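Local coordinates for protein RNA methyltransferase, TrmH family (Porphyromonas gingivalis, PDB 2I6D) that probably binds RNA and transfers a methyl group to it, acting as a knotted methyltransferase of the TrmH (SpoU) family, at residues R46-T51 with R56-P61; K34-M39 with Q85-V90. One frame throughout, in Å; residues are numbered along the deposited sequence.

Contact 1: residues R46-T51 with R56-P61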
loop_
_atom_site.group_PDB
_atom_site.type_symbol
_atom_site.label_atom_id
_atom_site.label_comp_id
_atom_site.label_asym_id
_atom_site.label_seq_id
_atom_site.Cartn_x
_atom_site.Cartn_y
_atom_site.Cartn_z
ATOM N N ARG A 46 -9.065 -17.173 -3.583
ATOM C CA ARG A 46 -10.139 -17.641 -4.464
ATOM C C ARG A 46 -9.609 -18.691 -5.456
ATOM O O ARG A 46 -10.299 -19.632 -5.844
ATOM C CB ARG A 46 -10.617 -16.395 -5.235
ATOM C CG ARG A 46 -11.873 -16.496 -6.091
ATOM C CD ARG A 46 -12.325 -15.073 -6.460
ATOM N NE ARG A 46 -13.181 -15.019 -7.637
ATOM C CZ ARG A 46 -13.852 -13.940 -8.037
ATOM N NH1 ARG A 46 -14.616 -13.993 -9.122
ATOM N NH2 ARG A 46 -13.773 -12.811 -7.350
HETATM N N MSE A 47 -8.378 -18.459 -5.911
HETATM C CA MSE A 47 -7.778 -19.261 -6.962
HETATM C C MSE A 47 -6.258 -19.251 -6.806
HETATM O O MSE A 47 -5.674 -18.229 -6.446
HETATM C CB MSE A 47 -8.184 -18.701 -8.323
HETATM C CG MSE A 47 -7.415 -19.262 -9.492
HETATM SE SE MSE A 47 -8.276 -18.799 -11.217
HETATM C CE MSE A 47 -9.394 -20.376 -11.393
ATOM N N LEU A 48 -5.636 -20.399 -7.066
ATOM C CA LEU A 48 -4.181 -20.538 -6.975
ATOM C C LEU A 48 -3.742 -21.411 -8.141
ATOM O O LEU A 48 -4.187 -22.540 -8.284
ATOM C CB LEU A 48 -3.780 -21.152 -5.639
ATOM C CG LEU A 48 -2.283 -21.231 -5.361
ATOM C CD1 LEU A 48 -1.657 -19.820 -5.282
ATOM C CD2 LEU A 48 -2.036 -22.003 -4.066
ATOM N N VAL A 49 -2.878 -20.869 -8.985
ATOM C CA VAL A 49 -2.499 -21.520 -10.245
ATOM C C VAL A 49 -0.974 -21.569 -10.246
ATOM O O VAL A 49 -0.316 -20.545 -10.016
ATOM C CB VAL A 49 -3.004 -20.672 -11.404
ATOM C CG1 VAL A 49 -2.414 -21.093 -12.698
ATOM C CG2 VAL A 49 -4.533 -20.771 -11.481
ATOM N N GLY A 50 -0.406 -22.747 -10.435
ATOM C CA GLY A 50 1.039 -22.829 -10.439
ATOM C C GLY A 50 1.526 -24.185 -10.883
ATOM O O GLY A 50 0.740 -25.104 -11.066
ATOM N N THR A 51 2.838 -24.308 -11.038
ATOM C CA THR A 51 3.441 -25.598 -11.309
ATOM C C THR A 51 3.462 -26.390 -10.014
ATOM O O THR A 51 3.435 -25.804 -8.925
ATOM C CB THR A 51 4.879 -25.444 -11.811
ATOM O OG1 THR A 51 5.635 -24.685 -10.849
ATOM C CG2 THR A 51 4.911 -24.748 -13.163
ATOM N N ARG A 56 3.434 -27.184 -4.059
ATOM C CA ARG A 56 3.799 -28.011 -2.918
ATOM C C ARG A 56 4.384 -27.174 -1.765
ATOM O O ARG A 56 4.294 -27.566 -0.592
ATOM C CB ARG A 56 4.784 -29.100 -3.341
ATOM C CG ARG A 56 6.211 -28.586 -3.540
ATOM C CD ARG A 56 7.187 -29.711 -3.763
ATOM N NE ARG A 56 7.408 -30.476 -2.540
ATOM C CZ ARG A 56 8.357 -31.393 -2.392
ATOM N NH1 ARG A 56 8.471 -32.035 -1.241
ATOM N NH2 ARG A 56 9.191 -31.672 -3.394
ATOM N N ALA A 57 4.955 -26.015 -2.113
ATOM C CA ALA A 57 5.664 -25.181 -1.144
ATOM C C ALA A 57 4.731 -24.281 -0.338
ATOM O O ALA A 57 5.150 -23.699 0.654
ATOM C CB ALA A 57 6.737 -24.353 -1.826
ATOM N N VAL A 58 3.471 -24.170 -0.749
ATOM C CA VAL A 58 2.515 -23.358 0.006
ATOM C C VAL A 58 1.415 -24.241 0.571
ATOM O O VAL A 58 1.001 -25.214 -0.087
ATOM C CB VAL A 58 1.887 -22.230 -0.862
ATOM C CG1 VAL A 58 2.960 -21.226 -1.302
ATOM C CG2 VAL A 58 1.203 -22.793 -2.066
ATOM N N SER A 59 0.917 -23.917 1.765
ATOM C CA SER A 59 -0.207 -24.689 2.295
ATOM C C SER A 59 -1.420 -24.373 1.461
ATOM O O SER A 59 -1.739 -23.205 1.228
ATOM C CB SER A 59 -0.463 -24.490 3.798
ATOM O OG SER A 59 -0.150 -23.181 4.215
ATOM N N THR A 60 -2.038 -25.429 0.947
ATOM C CA THR A 60 -3.183 -25.325 0.073
ATOM C C THR A 60 -4.228 -24.457 0.755
ATOM O O THR A 60 -4.581 -24.704 1.914
ATOM C CB THR A 60 -3.771 -26.713 -0.233
ATOM O OG1 THR A 60 -2.724 -27.695 -0.205
ATOM C CG2 THR A 60 -4.448 -26.730 -1.597
ATOM N N PRO A 61 -4.702 -23.412 0.052
ATOM C CA PRO A 61 -5.706 -22.516 0.624
ATOM C C PRO A 61 -7.014 -23.262 0.837
ATOM O O PRO A 61 -7.392 -24.102 0.013
ATOM C CB PRO A 61 -5.907 -21.457 -0.466
ATOM C CG PRO A 61 -4.772 -21.627 -1.429
ATOM C CD PRO A 61 -4.339 -23.045 -1.326
#
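L48 reaches P61 and V58 with one methyl because its CG stands anti to the backbone N (chi1 -174°). A chi2 of 63° then sets CD2 toward the loop of residues 56-61. V58 answers with CG2, the branch held between its own backbone N and carbonyl carbon. L48 CD2 lies 3.9 Å from V58 CG2. The same methyl meets the ring of P61, 3.7 Å from P61 CD and 3.8 Å from P61 CG. The leucine side chain and the proline cross at about a right angle. A single methyl rests against the CD-CG side of the ring. No hydrogen bond joins the two segments. The contact is small and wholly apolar. L48 is buried, while V58 and P61 are partly exposed. The backbone of L48 hydrogen-bonds to E65 and V67 of strand 65-69, and its side chain also touches L87 and A89 of strand 87-92. V58 also leans on L40. The loop thus lies over one face of the sheet on its way from helix 52-56 to strand 65-69. It belongs to a beta-alpha-beta crossover that joins the parallel neighbours 45-51 and 65-69 through helix 52-56.

Contact 2: residues K34-M39 with Q85-V90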
loop_
_atom_site.group_PDB
_atom_site.type_symbol
_atom_site.label_atom_id
_atom_site.label_comp_id
_atom_site.label_asym_id
_atom_site.label_seq_id
_atom_site.Cartn_x
_atom_site.Cartn_y
_atom_site.Cartn_z
ATOM N N LYS A 34 7.178 -15.768 -3.277
ATOM C CA LYS A 34 7.538 -14.958 -2.102
ATOM C C LYS A 34 6.308 -14.172 -1.629
ATOM O O LYS A 34 5.919 -14.223 -0.450
ATOM C CB LYS A 34 8.702 -14.007 -2.413
ATOM C CG LYS A 34 10.031 -14.680 -2.602
ATOM C CD LYS A 34 11.187 -13.658 -2.690
ATOM C CE LYS A 34 12.273 -14.157 -3.655
ATOM N NZ LYS A 34 13.528 -13.348 -3.569
ATOM N N LEU A 35 5.673 -13.474 -2.564
ATOM C CA LEU A 35 4.557 -12.652 -2.229
ATOM C C LEU A 35 3.321 -13.492 -1.922
ATOM O O LEU A 35 2.600 -13.177 -0.975
ATOM C CB LEU A 35 4.270 -11.615 -3.322
ATOM C CG LEU A 35 5.320 -10.514 -3.520
ATOM C CD1 LEU A 35 5.000 -9.787 -4.814
ATOM C CD2 LEU A 35 5.366 -9.555 -2.339
ATOM N N VAL A 36 3.088 -14.558 -2.687
ATOM C CA VAL A 36 1.904 -15.384 -2.455
ATOM C C VAL A 36 2.007 -16.040 -1.078
ATOM O O VAL A 36 1.060 -15.970 -0.289
ATOM C CB VAL A 36 1.685 -16.435 -3.596
ATOM C CG1 VAL A 36 0.590 -17.419 -3.213
ATOM C CG2 VAL A 36 1.300 -15.724 -4.913
ATOM N N GLY A 37 3.169 -16.624 -0.774
ATOM C CA GLY A 37 3.413 -17.264 0.523
ATOM C C GLY A 37 3.183 -16.314 1.683
ATOM O O GLY A 37 2.489 -16.632 2.656
ATOM N N GLU A 38 3.717 -15.111 1.580
ATOM C CA GLU A 38 3.527 -14.182 2.668
ATOM C C GLU A 38 2.110 -13.665 2.850
ATOM O O GLU A 38 1.704 -13.377 3.992
ATOM C CB GLU A 38 4.478 -13.005 2.579
ATOM C CG GLU A 38 4.555 -12.296 3.925
ATOM C CD GLU A 38 5.920 -11.820 4.259
ATOM O OE1 GLU A 38 6.791 -11.843 3.353
ATOM O OE2 GLU A 38 6.115 -11.441 5.442
HETATM N N MSE A 39 1.357 -13.543 1.763
HETATM C CA MSE A 39 0.043 -12.917 1.860
HETATM C C MSE A 39 -1.118 -13.925 2.058
HETATM O O MSE A 39 -2.219 -13.543 2.476
HETATM C CB MSE A 39 -0.197 -12.009 0.650
HETATM C CG MSE A 39 0.832 -10.888 0.470
HETATM SE SE MSE A 39 0.512 -9.871 -1.212
HETATM C CE MSE A 39 -1.247 -9.087 -0.795
ATOM N N GLN A 85 6.860 -15.512 -12.902
ATOM C CA GLN A 85 7.136 -16.613 -11.990
ATOM C C GLN A 85 5.940 -17.566 -12.004
ATOM O O GLN A 85 4.791 -17.116 -12.111
ATOM C CB GLN A 85 7.341 -16.079 -10.569
ATOM C CG GLN A 85 8.590 -15.238 -10.408
ATOM C CD GLN A 85 8.740 -14.709 -8.999
ATOM O OE1 GLN A 85 9.378 -15.338 -8.171
ATOM N NE2 GLN A 85 8.135 -13.561 -8.717
ATOM N N PRO A 86 6.186 -18.873 -11.866
ATOM C CA PRO A 86 5.133 -19.874 -12.083
ATOM C C PRO A 86 4.126 -20.104 -10.947
ATOM O O PRO A 86 3.839 -21.248 -10.601
ATOM C CB PRO A 86 5.928 -21.162 -12.387
ATOM C CG PRO A 86 7.251 -20.946 -11.798
ATOM C CD PRO A 86 7.488 -19.490 -11.546
ATOM N N LEU A 87 3.596 -19.018 -10.377
ATOM C CA LEU A 87 2.586 -19.098 -9.348
ATOM C C LEU A 87 1.809 -17.774 -9.364
ATOM O O LEU A 87 2.404 -16.703 -9.324
ATOM C CB LEU A 87 3.251 -19.320 -7.966
ATOM C CG LEU A 87 2.337 -19.592 -6.778
ATOM C CD1 LEU A 87 1.635 -20.941 -6.943
ATOM C CD2 LEU A 87 3.171 -19.509 -5.460
HETATM N N MSE A 88 0.490 -17.866 -9.455
HETATM C CA MSE A 88 -0.346 -16.685 -9.456
HETATM C C MSE A 88 -1.543 -17.008 -8.579
HETATM O O MSE A 88 -2.196 -18.045 -8.768
HETATM C CB MSE A 88 -0.777 -16.342 -10.894
HETATM C CG MSE A 88 -1.508 -15.003 -11.030
HETATM SE SE MSE A 88 -1.646 -14.513 -12.959
HETATM C CE MSE A 88 -2.524 -12.752 -12.737
ATOM N N ALA A 89 -1.803 -16.145 -7.596
ATOM C CA ALA A 89 -2.941 -16.303 -6.678
ATOM C C ALA A 89 -3.968 -15.227 -6.965
ATOM O O ALA A 89 -3.617 -14.122 -7.354
ATOM C CB ALA A 89 -2.448 -16.201 -5.193
ATOM N N VAL A 90 -5.243 -15.536 -6.745
ATOM C CA VAL A 90 -6.261 -14.519 -6.780
ATOM C C VAL A 90 -6.825 -14.445 -5.360
ATOM O O VAL A 90 -7.246 -15.472 -4.806
ATOM C CB VAL A 90 -7.381 -14.828 -7.792
ATOM C CG1 VAL A 90 -8.477 -13.747 -7.678
ATOM C CG2 VAL A 90 -6.825 -14.856 -9.243
HETATM O O HOH W 1 8.864 -14.806 -5.573
#
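V36 is the one residue of 34-39 that packs directly on 85-90, and a water spans the margin of the contact. This is helix-on-sheet packing in an alpha/beta domain that probably belongs to the MRM3-like substrate-binding family. The helix lies over one face of a mixed four-stranded sheet. V36 CG1 is anti to the backbone N (chi1 171°), and this turns both methyls toward A89. They straddle its single methyl: V36 CG1 and V36 CG2 each lie 3.8 Å from A89 CB. The small A89 probably helps the helix come close, with the CA atoms of V36 and A89 6.5 Å apart. L87, two residues back on the same face of the strand, approaches V36 obliquely. L87 CD2 sits 3.9 Å from V36 CB and 4.0 Å from V36 CG1. All three residues are buried. L48 of the adjacent strand touches each of them and continues the apolar layer. M88 points to the other face of the sheet, as strand alternation requires. At the more open margin, the water links a backbone group to a side-chain amide. It accepts from K34 N at 3.0 Å and donates to Q85 OE1 at 2.7 Å.

How the contacts relate
The centres of contacts 1 and 2 lie about 8 Å apart. Along the chain the order is 34-39, 46-51, 56-61 and 85-90, so both segments of contact 1 fall between those of contact 2. Strands 45-51 and 87-92 are antiparallel neighbours in one mixed sheet. Two probable hydrogen bonds join them at a classic beta bulge, where R46 and M47 both face V90: M47 O to V90 N (2.7 Å) and R46 N to V90 O (2.8 Å). L48 CD1 also packs on A89 CB at 3.7 Å. Through L48, the 56-61 loop and helix 33-39 share one apolar layer over this sheet, within the probable substrate-binding domain.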